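Local coordinates for cytolethal distending toxin subunit B (Escherichia coli, PDB 2F1N), which forms the DNA-nicking endonuclease subunit of a tripartite toxin and very probably damages DNA in intoxicated cells, leading to G2/M cell-cycle arrest, at residues T145-A150 against D185-P190; Q54-P59 against N108-S113; S113-D118 against I136-D141. All coordinates share one frame; numbering follows the deposited sequence.

Contact 1 of 3, residues T145-A150 against D185-P190; sequences TAHAIA and DFNREP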
ATOM      1  N   THR A 145      -0.322   2.759  -1.534  1.00  9.54           N
ATOM      2  CA  THR A 145      -1.140   1.598  -1.887  1.00 10.01           C
ATOM      3  C   THR A 145      -1.674   1.682  -3.340  1.00 10.86           C
ATOM      4  O   THR A 145      -2.070   2.748  -3.791  1.00 10.57           O
ATOM      5  CB  THR A 145      -2.274   1.423  -0.851  1.00  9.86           C
ATOM      6  OG1 THR A 145      -3.082   0.267  -1.218  1.00 10.72           O
ATOM      7  CG2 THR A 145      -3.266   2.653  -0.847  1.00 10.04           C
ATOM      8  N   ALA A 146      -1.611   0.563  -4.070  1.00 10.80           N
ATOM      9  CA  ALA A 146      -1.986   0.547  -5.499  1.00 12.33           C
ATOM     10  C   ALA A 146      -2.873  -0.641  -5.804  1.00 10.81           C
ATOM     11  O   ALA A 146      -2.736  -1.726  -5.189  1.00 10.58           O
ATOM     12  CB  ALA A 146      -0.788   0.472  -6.400  1.00 11.82           C
ATOM     13  N   HIS A 147      -3.814  -0.415  -6.727  1.00 10.53           N
ATOM     14  CA  HIS A 147      -4.639  -1.530  -7.164  1.00 10.42           C
ATOM     15  C   HIS A 147      -4.851  -1.419  -8.668  1.00  9.77           C
ATOM     16  O   HIS A 147      -5.767  -0.736  -9.136  1.00 11.07           O
ATOM     17  CB  HIS A 147      -5.972  -1.533  -6.433  1.00 10.31           C
ATOM     18  CG  HIS A 147      -6.830  -2.709  -6.803  1.00 12.38           C
ATOM     19  ND1 HIS A 147      -8.172  -2.762  -6.484  1.00 11.06           N
ATOM     20  CD2 HIS A 147      -6.539  -3.857  -7.473  1.00 10.73           C
ATOM     21  CE1 HIS A 147      -8.679  -3.900  -6.945  1.00 13.54           C
ATOM     22  NE2 HIS A 147      -7.712  -4.584  -7.554  1.00 12.89           N
ATOM     23  N   ALA A 148      -4.005  -2.107  -9.432  1.00 10.42           N
ATOM     24  CA  ALA A 148      -4.045  -2.031 -10.887  1.00 10.62           C
ATOM     25  C   ALA A 148      -5.250  -2.798 -11.392  1.00 11.86           C
ATOM     26  O   ALA A 148      -5.769  -3.624 -10.671  1.00 10.70           O
ATOM     27  CB  ALA A 148      -2.737  -2.607 -11.478  1.00 11.66           C
ATOM     28  N   ILE A 149      -5.675  -2.511 -12.628  1.00 12.77           N
ATOM     29  CA  ILE A 149      -6.908  -3.102 -13.169  1.00 13.91           C
ATOM     30  C   ILE A 149      -6.682  -4.556 -13.487  1.00 14.68           C
ATOM     31  O   ILE A 149      -5.603  -4.930 -13.976  1.00 14.62           O
ATOM     32  CB  ILE A 149      -7.327  -2.349 -14.429  1.00 12.71           C
ATOM     33  CG1 ILE A 149      -7.640  -0.884 -14.108  1.00 13.42           C
ATOM     34  CG2 ILE A 149      -8.608  -3.069 -15.093  1.00 16.64           C
ATOM     35  CD1 ILE A 149      -7.609   0.009 -15.381  1.00 18.22           C
ATOM     36  N   ALA A 150      -7.691  -5.398 -13.205  1.00 15.26           N
ATOM     37  CA  ALA A 150      -7.559  -6.800 -13.560  1.00 17.24           C
ATOM     38  C   ALA A 150      -7.979  -6.921 -15.028  1.00 18.94           C
ATOM     39  O   ALA A 150      -9.156  -7.107 -15.377  1.00 20.18           O
ATOM     40  CB  ALA A 150      -8.421  -7.695 -12.643  1.00 17.03           C
ATOM     41  N   ASP A 185      -1.765  -4.629  -5.206  1.00 12.00           N
ATOM     42  CA  ASP A 185      -2.181  -5.671  -6.118  1.00 11.25           C
ATOM     43  C   ASP A 185      -1.960  -5.120  -7.510  1.00 11.28           C
ATOM     44  O   ASP A 185      -2.729  -4.301  -8.042  1.00 11.22           O
ATOM     45  CB  ASP A 185      -3.664  -6.019  -5.856  1.00 12.94           C
ATOM     46  CG  ASP A 185      -4.197  -7.072  -6.785  1.00 14.17           C
ATOM     47  OD1 ASP A 185      -3.482  -7.546  -7.734  1.00 12.52           O
ATOM     48  OD2 ASP A 185      -5.389  -7.442  -6.651  1.00 13.84           O
ATOM     49  N   PHE A 186      -0.885  -5.603  -8.117  1.00 11.10           N
ATOM     50  CA  PHE A 186      -0.509  -5.123  -9.441  1.00 11.08           C
ATOM     51  C   PHE A 186      -1.198  -5.868 -10.568  1.00 11.90           C
ATOM     52  O   PHE A 186      -1.126  -5.464 -11.733  1.00 10.89           O
ATOM     53  CB  PHE A 186       1.009  -5.190  -9.598  1.00 11.78           C
ATOM     54  CG  PHE A 186       1.736  -4.216  -8.726  1.00 12.85           C
ATOM     55  CD1 PHE A 186       1.838  -2.871  -9.110  1.00 13.42           C
ATOM     56  CD2 PHE A 186       2.301  -4.620  -7.514  1.00 13.65           C
ATOM     57  CE1 PHE A 186       2.502  -1.941  -8.265  1.00 14.13           C
ATOM     58  CE2 PHE A 186       2.991  -3.706  -6.671  1.00 13.07           C
ATOM     59  CZ  PHE A 186       3.089  -2.370  -7.064  1.00 12.91           C
ATOM     60  N   ASN A 187      -1.849  -6.984 -10.221  1.00 12.37           N
ATOM     61  CA  ASN A 187      -2.663  -7.744 -11.193  1.00 13.13           C
ATOM     62  C   ASN A 187      -1.897  -8.205 -12.435  1.00 12.93           C
ATOM     63  O   ASN A 187      -2.491  -8.445 -13.482  1.00 13.49           O
ATOM     64  CB  ASN A 187      -3.952  -6.975 -11.586  1.00 12.78           C
ATOM     65  CG  ASN A 187      -5.167  -7.478 -10.836  1.00 12.40           C
ATOM     66  OD1 ASN A 187      -5.367  -8.706 -10.689  1.00 12.53           O
ATOM     67  ND2 ASN A 187      -5.968  -6.571 -10.323  1.00 12.90           N
ATOM     68  N   ARG A 188      -0.589  -8.377 -12.263  1.00 12.29           N
ATOM     69  CA  ARG A 188       0.332  -9.047 -13.200  1.00 12.62           C
ATOM     70  C   ARG A 188       1.511  -9.546 -12.372  1.00 13.06           C
ATOM     71  O   ARG A 188       1.754  -9.033 -11.266  1.00 13.47           O
ATOM     72  CB  ARG A 188       0.764  -8.108 -14.335  1.00 11.75           C
ATOM     73  CG  ARG A 188       1.562  -6.888 -13.883  1.00 12.64           C
ATOM     74  CD  ARG A 188       2.213  -6.211 -15.124  1.00 12.85           C
ATOM     75  NE  ARG A 188       1.256  -5.510 -15.963  1.00 14.11           N
ATOM     76  CZ  ARG A 188       1.544  -5.054 -17.204  1.00 18.13           C
ATOM     77  NH1 ARG A 188       2.740  -5.320 -17.755  1.00 15.16           N
ATOM     78  NH2 ARG A 188       0.661  -4.355 -17.907  1.00 16.29           N
ATOM     79  N   GLU A 189       2.236 -10.555 -12.891  1.00 13.24           N
ATOM     80  CA  GLU A 189       3.302 -11.175 -12.152  1.00 15.73           C
ATOM     81  C   GLU A 189       4.515 -10.214 -12.132  1.00 14.21           C
ATOM     82  O   GLU A 189       4.596  -9.354 -12.963  1.00 14.00           O
ATOM     83  CB  GLU A 189       3.656 -12.543 -12.805  1.00 17.28           C
ATOM     84  CG  GLU A 189       3.670 -13.685 -11.818  1.00 25.38           C
ATOM     85  CD  GLU A 189       2.329 -14.348 -11.658  1.00 30.59           C
ATOM     86  OE1 GLU A 189       1.335 -13.835 -12.193  1.00 37.41           O
ATOM     87  OE2 GLU A 189       2.288 -15.419 -11.018  1.00 38.44           O
ATOM     88  N   PRO A 190       5.392 -10.332 -11.143  1.00 14.38           N
ATOM     89  CA  PRO A 190       6.545  -9.428 -10.994  1.00 15.06           C
ATOM     90  C   PRO A 190       7.422  -9.243 -12.256  1.00 15.89           C
ATOM     91  O   PRO A 190       7.738  -8.124 -12.650  1.00 15.52           O
ATOM     92  CB  PRO A 190       7.326 -10.095  -9.873  1.00 16.07           C
ATOM     93  CG  PRO A 190       6.305 -10.732  -9.055  1.00 15.46           C
ATOM     94  CD  PRO A 190       5.336 -11.305 -10.028  1.00 13.51           C
TER
HETATM   95  O   HOH W   1      -8.485  -7.055  -8.855  1.00 18.82           O
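H147 and D185 form a parallel beta bridge where strand 141-147 runs out beside the loop that follows strand 179-183. Backbone hydrogen bonds flank the bridge: D185 N donates to A146 O at 3.1 Å, and A148 N donates to D185 O over 2.9 Å. Just beyond, N187 continues the pairing with its side chain. Its ND2 reaches A148 O at 3.0 Å with a nearly straight N-H (169°); the acceptor lies in the amide plane of N187, whereas the donor stands above the carbonyl plane of A148.

Among the flat groups, H147 and D185 point the same way. In each, CG is anti to the backbone N, which sets ring and carboxylate side by side with their planes 22° apart. H147 NE2 stays 3.8 Å from D185 OD2, too far for a hydrogen bond; that oxygen accepts one from N22 instead. A water links H147 NE2 to N187 ND2, lying 2.9 Å from the ring nitrogen, in the ring plane, and accepting from the amide. Within the loop, D185 OD1 accepts a weak hydrogen bond from N187 N, closing an Asx turn.

Apolar contact is slight, A146 CB lying 4.5 Å from F186 CE1; two other methyls meet polar groups, A148 CB at 3.3 Å from F186 O and A150 CB beside the N187 amide.

D185-F186-N187 matches the Asp-X-Asn signature of DNase I-like nucleases, whose polar side chains line the catalytic cleft. Gripped by a carbonyl and a water, the N187 amide has its rotation largely fixed; with D185 OD2 held by N22, this probably orders the polar groups at that cleft.

Contact 2 of 3, residues Q54-P59 against N108-S113; sequences QEAGSP and NLALVS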
ATOM      1  N   GLN A  54      -6.170  -2.859  -0.323  1.00  8.83           N
ATOM      2  CA  GLN A  54      -6.986  -2.686  -1.531  1.00  8.40           C
ATOM      3  C   GLN A  54      -8.366  -3.367  -1.325  1.00  8.80           C
ATOM      4  O   GLN A  54      -8.498  -4.188  -0.418  1.00 10.53           O
ATOM      5  CB  GLN A  54      -6.296  -3.273  -2.797  1.00  8.51           C
ATOM      6  CG  GLN A  54      -4.831  -2.689  -2.944  1.00 11.00           C
ATOM      7  CD  GLN A  54      -3.852  -3.497  -2.112  1.00 11.11           C
ATOM      8  OE1 GLN A  54      -3.991  -4.728  -1.988  1.00 14.25           O
ATOM      9  NE2 GLN A  54      -2.886  -2.800  -1.456  1.00 12.92           N
ATOM     10  N   GLU A  55      -9.354  -2.956  -2.122  1.00 10.09           N
ATOM     11  CA  GLU A  55     -10.778  -3.375  -1.925  1.00 10.00           C
ATOM     12  C   GLU A  55     -11.123  -3.237  -0.441  1.00 11.98           C
ATOM     13  O   GLU A  55     -11.625  -4.174   0.202  1.00 13.07           O
ATOM     14  CB  GLU A  55     -10.990  -4.803  -2.439  1.00 11.26           C
ATOM     15  CG  GLU A  55     -10.590  -4.906  -3.912  1.00 12.03           C
ATOM     16  CD  GLU A  55     -10.951  -6.240  -4.567  1.00 14.12           C
ATOM     17  OE1 GLU A  55     -11.958  -6.900  -4.168  1.00 15.93           O
ATOM     18  OE2 GLU A  55     -10.246  -6.550  -5.540  1.00 13.34           O
ATOM     19  N   ALA A  56     -10.890  -2.033   0.088  1.00 11.74           N
ATOM     20  CA  ALA A  56     -10.853  -1.838   1.540  1.00 11.93           C
ATOM     21  C   ALA A  56     -12.252  -1.751   2.181  1.00 12.69           C
ATOM     22  O   ALA A  56     -12.369  -1.805   3.415  1.00 12.48           O
ATOM     23  CB  ALA A  56     -10.021  -0.572   1.910  1.00 12.87           C
ATOM     24  N   GLY A  57     -13.314  -1.657   1.377  1.00 12.41           N
ATOM     25  CA  GLY A  57     -14.628  -1.551   2.022  1.00 13.88           C
ATOM     26  C   GLY A  57     -14.792  -0.184   2.699  1.00 13.15           C
ATOM     27  O   GLY A  57     -14.584   0.853   2.081  1.00 14.99           O
ATOM     28  N   SER A  58     -15.180  -0.215   3.952  1.00 14.31           N
ATOM     29  CA  SER A  58     -15.414   0.964   4.764  1.00 15.40           C
ATOM     30  C   SER A  58     -14.448   0.814   5.939  1.00 16.02           C
ATOM     31  O   SER A  58     -14.148  -0.311   6.359  1.00 16.63           O
ATOM     32  CB  SER A  58     -16.873   0.946   5.260  1.00 16.90           C
ATOM     33  OG  SER A  58     -17.760   1.373   4.193  1.00 20.09           O
ATOM     34  N   PRO A  59     -13.952   1.919   6.480  1.00 17.36           N
ATOM     35  CA  PRO A  59     -13.054   1.828   7.644  1.00 17.85           C
ATOM     36  C   PRO A  59     -13.815   1.328   8.891  1.00 17.00           C
ATOM     37  O   PRO A  59     -15.073   1.295   8.863  1.00 18.26           O
ATOM     38  CB  PRO A  59     -12.570   3.270   7.841  1.00 17.84           C
ATOM     39  CG  PRO A  59     -13.624   4.140   7.202  1.00 20.18           C
ATOM     40  CD  PRO A  59     -14.211   3.308   6.074  1.00 17.45           C
ATOM     41  N   ASN A 108     -12.191   0.426  -2.847  1.00 13.25           N
ATOM     42  CA  ASN A 108     -11.605   1.495  -2.007  1.00 12.70           C
ATOM     43  C   ASN A 108     -10.176   1.181  -1.601  1.00 10.56           C
ATOM     44  O   ASN A 108      -9.783   0.044  -1.561  1.00 11.69           O
ATOM     45  CB  ASN A 108     -12.474   1.772  -0.791  1.00 13.89           C
ATOM     46  CG  ASN A 108     -13.848   2.293  -1.183  1.00 14.79           C
ATOM     47  OD1 ASN A 108     -14.004   2.912  -2.217  1.00 15.89           O
ATOM     48  ND2 ASN A 108     -14.805   2.137  -0.300  1.00 15.97           N
ATOM     49  N   LEU A 109      -9.413   2.225  -1.294  1.00 10.57           N
ATOM     50  CA  LEU A 109      -7.998   2.075  -0.909  1.00 11.09           C
ATOM     51  C   LEU A 109      -7.736   2.613   0.471  1.00 10.61           C
ATOM     52  O   LEU A 109      -8.402   3.560   0.914  1.00 10.81           O
ATOM     53  CB  LEU A 109      -7.099   2.870  -1.864  1.00 11.17           C
ATOM     54  CG  LEU A 109      -7.043   2.350  -3.291  1.00 11.11           C
ATOM     55  CD1 LEU A 109      -6.462   3.501  -4.147  1.00 14.12           C
ATOM     56  CD2 LEU A 109      -6.270   1.080  -3.407  1.00  8.98           C
ATOM     57  N   ALA A 110      -6.762   1.997   1.154  1.00 10.22           N
ATOM     58  CA  ALA A 110      -6.307   2.559   2.452  1.00  9.85           C
ATOM     59  C   ALA A 110      -4.841   2.301   2.735  1.00 10.66           C
ATOM     60  O   ALA A 110      -4.243   1.359   2.212  1.00  9.55           O
ATOM     61  CB  ALA A 110      -7.179   2.000   3.655  1.00 11.12           C
ATOM     62  N   LEU A 111      -4.298   3.160   3.584  1.00  9.97           N
ATOM     63  CA  LEU A 111      -3.023   2.904   4.271  1.00 11.28           C
ATOM     64  C   LEU A 111      -3.274   3.047   5.762  1.00  9.83           C
ATOM     65  O   LEU A 111      -3.936   4.003   6.218  1.00 11.55           O
ATOM     66  CB  LEU A 111      -2.002   3.915   3.795  1.00 11.61           C
ATOM     67  CG  LEU A 111      -1.377   3.717   2.428  1.00 14.52           C
ATOM     68  CD1 LEU A 111      -0.832   5.083   1.924  1.00 17.07           C
ATOM     69  CD2 LEU A 111      -0.209   2.709   2.584  1.00 10.06           C
ATOM     70  N   VAL A 112      -2.726   2.121   6.540  1.00  8.89           N
ATOM     71  CA  VAL A 112      -2.814   2.176   7.987  1.00 10.14           C
ATOM     72  C   VAL A 112      -1.380   2.317   8.510  1.00 11.71           C
ATOM     73  O   VAL A 112      -0.475   1.591   8.040  1.00 12.91           O
ATOM     74  CB  VAL A 112      -3.399   0.877   8.544  1.00 12.30           C
ATOM     75  CG1 VAL A 112      -3.751   1.045  10.054  1.00 12.10           C
ATOM     76  CG2 VAL A 112      -4.665   0.491   7.725  1.00 11.75           C
ATOM     77  N   SER A 113      -1.185   3.248   9.418  1.00 12.04           N
ATOM     78  CA  SER A 113       0.182   3.485   9.923  1.00 13.02           C
ATOM     79  C   SER A 113       0.239   3.731  11.407  1.00 11.35           C
ATOM     80  O   SER A 113      -0.602   4.408  11.949  1.00 11.74           O
ATOM     81  CB  SER A 113       0.834   4.680   9.239  1.00 13.97           C
ATOM     82  OG  SER A 113      -0.120   5.622   8.890  1.00 25.49           O
TER
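A56 and N108 meet at one end of the pairing between strands 50-56 and 109-113, antiparallel neighbours in one of the two packed sheets of the DNase I-like sandwich. The first shell is made by two hydrogen bonds, both involving N108. A56 N donates to N108 O at 2.9 Å, arriving well above the carbonyl plane. The N108 side chain then reaches to the next residue, where ND2 donates to G57 O over 2.7 Å. Having CG anti to its own carbonyl carbon (chi1 -63°) directs the N108 amide to G57, while its carbonyl serves A56.

Around these bonds the packing is light. The A56 methyl lies 3.5 Å from N108 O and also faces the methyl of A110. On the Q54 side, the L109 side chain passes obliquely across that of Q54, CD2 of L109 coming 4.1 Å from CG of Q54.

Further out, the chain turns a corner at Q54 and E55, and regular pairing resumes behind it through A110 and V53. The second amide atom of N108, OD1, accepts from V100 N, so both ends of this group are held; A56 O is taken by the indole of W34, and F97 lies against both A56 and A110. The E55 side chain points away from strand 109-113, and its OE2 accepts from N22 ND2. The short bond from N108 ND2 to G57 O is almost straight (170° at the hydrogen), and G57 O lies exactly in the N108 amide plane.

Contact 3 of 3, residues S113-D118 against I136-D141; sequences SNRRAD and IRIGND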
ATOM      1  N   SER A 113      -1.185   3.248   9.418  1.00 12.04           N
ATOM      2  CA  SER A 113       0.182   3.485   9.923  1.00 13.02           C
ATOM      3  C   SER A 113       0.239   3.731  11.407  1.00 11.35           C
ATOM      4  O   SER A 113      -0.602   4.408  11.949  1.00 11.74           O
ATOM      5  CB  SER A 113       0.834   4.680   9.239  1.00 13.97           C
ATOM      6  OG  SER A 113      -0.120   5.622   8.890  1.00 25.49           O
ATOM      7  N   ASN A 114       1.283   3.222  12.050  1.00 12.53           N
ATOM      8  CA  ASN A 114       1.413   3.482  13.504  1.00 12.74           C
ATOM      9  C   ASN A 114       2.059   4.832  13.839  1.00 14.38           C
ATOM     10  O   ASN A 114       2.250   5.151  15.034  1.00 14.58           O
ATOM     11  CB  ASN A 114       2.148   2.345  14.211  1.00 12.44           C
ATOM     12  CG  ASN A 114       3.525   2.075  13.660  1.00 17.20           C
ATOM     13  OD1 ASN A 114       4.114   2.871  12.947  1.00 19.06           O
ATOM     14  ND2 ASN A 114       4.083   0.932  14.076  1.00 22.26           N
ATOM     15  N   ARG A 115       2.337   5.615  12.799  1.00 14.31           N
ATOM     16  CA  ARG A 115       2.781   6.998  12.950  1.00 16.99           C
ATOM     17  C   ARG A 115       1.877   7.901  12.098  1.00 14.92           C
ATOM     18  O   ARG A 115       1.540   7.538  10.976  1.00 14.11           O
ATOM     19  CB  ARG A 115       4.251   7.130  12.488  1.00 17.76           C
ATOM     20  CG  ARG A 115       5.234   6.334  13.364  1.00 24.09           C
ATOM     21  CD  ARG A 115       6.750   6.604  13.108  1.00 34.75           C
ATOM     22  NE  ARG A 115       7.208   7.957  13.502  1.00 42.76           N
ATOM     23  CZ  ARG A 115       8.175   8.247  14.411  1.00 46.54           C
ATOM     24  NH1 ARG A 115       8.817   7.295  15.088  1.00 47.87           N
ATOM     25  NH2 ARG A 115       8.497   9.523  14.652  1.00 49.36           N
ATOM     26  N   ARG A 116       1.525   9.073  12.594  1.00 13.12           N
ATOM     27  CA  ARG A 116       0.866  10.037  11.729  1.00 13.14           C
ATOM     28  C   ARG A 116       1.672  10.345  10.483  1.00 13.32           C
ATOM     29  O   ARG A 116       2.906  10.573  10.555  1.00 12.68           O
ATOM     30  CB  ARG A 116       0.576  11.329  12.504  1.00 14.17           C
ATOM     31  CG  ARG A 116      -0.013  12.522  11.694  1.00 15.20           C
ATOM     32  CD  ARG A 116      -0.072  13.838  12.577  1.00 19.05           C
ATOM     33  NE  ARG A 116      -0.766  14.966  11.917  1.00 19.25           N
ATOM     34  CZ  ARG A 116      -0.239  15.810  11.016  1.00 19.21           C
ATOM     35  NH1 ARG A 116       1.028  15.709  10.626  1.00 21.98           N
ATOM     36  NH2 ARG A 116      -1.014  16.750  10.484  1.00 23.97           N
ATOM     37  N   ALA A 117       0.996  10.435   9.346  1.00 11.25           N
ATOM     38  CA  ALA A 117       1.691  10.784   8.113  1.00 11.02           C
ATOM     39  C   ALA A 117       2.220  12.214   8.212  1.00 11.16           C
ATOM     40  O   ALA A 117       1.491  13.122   8.632  1.00 10.49           O
ATOM     41  CB  ALA A 117       0.686  10.728   6.928  1.00 12.38           C
ATOM     42  N   ASP A 118       3.483  12.428   7.850  1.00 11.62           N
ATOM     43  CA  ASP A 118       3.970  13.816   7.712  1.00 12.55           C
ATOM     44  C   ASP A 118       3.354  14.550   6.543  1.00 12.13           C
ATOM     45  O   ASP A 118       3.172  15.782   6.567  1.00 12.44           O
ATOM     46  CB  ASP A 118       5.507  13.837   7.622  1.00 13.20           C
ATOM     47  CG  ASP A 118       6.139  13.250   8.883  1.00 15.18           C
ATOM     48  OD1 ASP A 118       5.602  13.476   9.990  1.00 15.85           O
ATOM     49  OD2 ASP A 118       7.158  12.542   8.882  1.00 17.98           O
ATOM     50  N   ILE A 136       1.582   7.966   1.757  1.00  9.77           N
ATOM     51  CA  ILE A 136       1.954   8.828   2.886  1.00  9.44           C
ATOM     52  C   ILE A 136       3.486   8.932   2.941  1.00 10.76           C
ATOM     53  O   ILE A 136       4.191   8.012   2.551  1.00 11.36           O
ATOM     54  CB  ILE A 136       1.419   8.295   4.241  1.00  9.85           C
ATOM     55  CG1 ILE A 136       2.000   6.927   4.580  1.00 13.06           C
ATOM     56  CG2 ILE A 136      -0.174   8.236   4.161  1.00 10.62           C
ATOM     57  CD1 ILE A 136       1.561   6.398   5.938  1.00 15.05           C
ATOM     58  N   ARG A 137       3.966  10.038   3.471  1.00 10.03           N
ATOM     59  CA  ARG A 137       5.399  10.206   3.736  1.00 10.73           C
ATOM     60  C   ARG A 137       5.592  10.201   5.245  1.00 11.02           C
ATOM     61  O   ARG A 137       4.836  10.880   5.965  1.00 10.70           O
ATOM     62  CB  ARG A 137       5.893  11.543   3.147  1.00 10.26           C
ATOM     63  CG  ARG A 137       7.440  11.740   3.386  1.00  9.63           C
ATOM     64  CD  ARG A 137       7.964  13.054   2.825  1.00 11.73           C
ATOM     65  NE  ARG A 137       7.281  14.223   3.403  1.00 12.79           N
ATOM     66  CZ  ARG A 137       7.559  14.753   4.613  1.00 10.29           C
ATOM     67  NH1 ARG A 137       8.480  14.197   5.405  1.00 11.44           N
ATOM     68  NH2 ARG A 137       6.874  15.813   5.056  1.00 11.86           N
ATOM     69  N   ILE A 138       6.580   9.429   5.728  1.00 11.01           N
ATOM     70  CA  ILE A 138       6.987   9.489   7.131  1.00 13.72           C
ATOM     71  C   ILE A 138       8.481   9.738   7.044  1.00 12.77           C
ATOM     72  O   ILE A 138       9.228   8.878   6.544  1.00 14.16           O
ATOM     73  CB  ILE A 138       6.689   8.178   7.835  1.00 15.41           C
ATOM     74  CG1 ILE A 138       5.153   7.993   7.939  1.00 18.65           C
ATOM     75  CG2 ILE A 138       7.258   8.172   9.274  1.00 19.84           C
ATOM     76  CD1 ILE A 138       4.806   6.570   8.104  1.00 27.76           C
ATOM     77  N   GLY A 139       8.912  10.919   7.465  1.00 13.65           N
ATOM     78  CA  GLY A 139      10.345  11.237   7.324  1.00 12.85           C
ATOM     79  C   GLY A 139      10.768  11.207   5.864  1.00 12.45           C
ATOM     80  O   GLY A 139      10.133  11.801   4.980  1.00 12.09           O
ATOM     81  N   ASN A 140      11.843  10.473   5.593  1.00 12.41           N
ATOM     82  CA  ASN A 140      12.429  10.437   4.270  1.00 13.65           C
ATOM     83  C   ASN A 140      11.910   9.305   3.374  1.00 13.07           C
ATOM     84  O   ASN A 140      12.503   9.036   2.339  1.00 13.27           O
ATOM     85  CB  ASN A 140      13.927  10.231   4.477  1.00 15.56           C
ATOM     86  CG  ASN A 140      14.717  10.642   3.311  1.00 19.33           C
ATOM     87  OD1 ASN A 140      14.701  11.822   2.916  1.00 25.57           O
ATOM     88  ND2 ASN A 140      15.469   9.678   2.742  1.00 23.83           N
ATOM     89  N   ASP A 141      10.807   8.663   3.792  1.00 12.42           N
ATOM     90  CA  ASP A 141      10.276   7.492   3.103  1.00 13.08           C
ATOM     91  C   ASP A 141       8.798   7.712   2.762  1.00 12.16           C
ATOM     92  O   ASP A 141       8.085   8.337   3.535  1.00 13.47           O
ATOM     93  CB  ASP A 141      10.368   6.313   4.046  1.00 13.31           C
ATOM     94  CG  ASP A 141      11.793   6.020   4.463  1.00 18.07           C
ATOM     95  OD1 ASP A 141      12.624   5.824   3.587  1.00 21.13           O
ATOM     96  OD2 ASP A 141      12.146   5.949   5.640  1.00 25.45           O
TER
HETATM   97  O   HOH W   2       9.027  14.803   8.136  1.00 16.77           O
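The tight hairpin joining strands 133-138 and 141-147, a type II' turn from I138 to D141, receives D118 at its side, where the loop after strand 109-113 enters edge strand 119-123. D118 N donates to R137 O at 2.8 Å, starting the antiparallel pairing that R137 and E119 continue. The carboxylate then reaches the turn itself: G139 N donates to D118 OD2 over 2.8 Å, nearly straight at 168° and onto the anti lone pair of that oxygen. With CG beside its own backbone N (chi1 -61°), D118 places the carboxylate over the start of the turn.

The R137 side chain, from strand 133-138, bends at chi3 and curls back to the turn. Its NH1 donates to G139 O at 2.9 Å, in the guanidinium plane, while CB of D118 lies over one face of the group, 3.5 Å from NH2. Although D118 OD2 and R137 NH1 carry opposite charges 4.1 Å apart, the oxygen is well out of the guanidinium plane; a water accepts from NH1 and weakly bridges to OD2. The NE of R137 forms a salt bridge with E119.

Toward the interior, A117 CB packs on I136 CB at 3.7 Å, and CD1 of I136 touches S113 OG at 3.5 Å. More outward, the exposed R115 chain passes obliquely over I138, its CD near I138 CG2.

G139 is thus held through both its amide N and its carbonyl O. The R137 bond braces the hairpin from within, while D118 ties it to the incoming loop; their opposite charges, close without a salt bridge, probably stabilise each other electrostatically.

Overall arrangement
Contacts 2 and 3 share S113, where strand 109-113 leaves one sheet of the sandwich for the other; their centres lie about 16 Å apart, and L111 CD1 packs on I136 N at 3.8 Å. Contact 3 holds the turn into strand 141-147, and contact 1 lies at that strand's far end, about 23 Å away centre to centre and across the middle of the chain. Contacts 1 and 2, with centres about 15 Å apart, touch between the sheets: H147 CE1 is 3.4 Å from E55 OE2. Here N22 donates to both E55 and D185, so contacts 1 and 2 converge on what is probably the catalytic cleft, as in DNase I-like relatives.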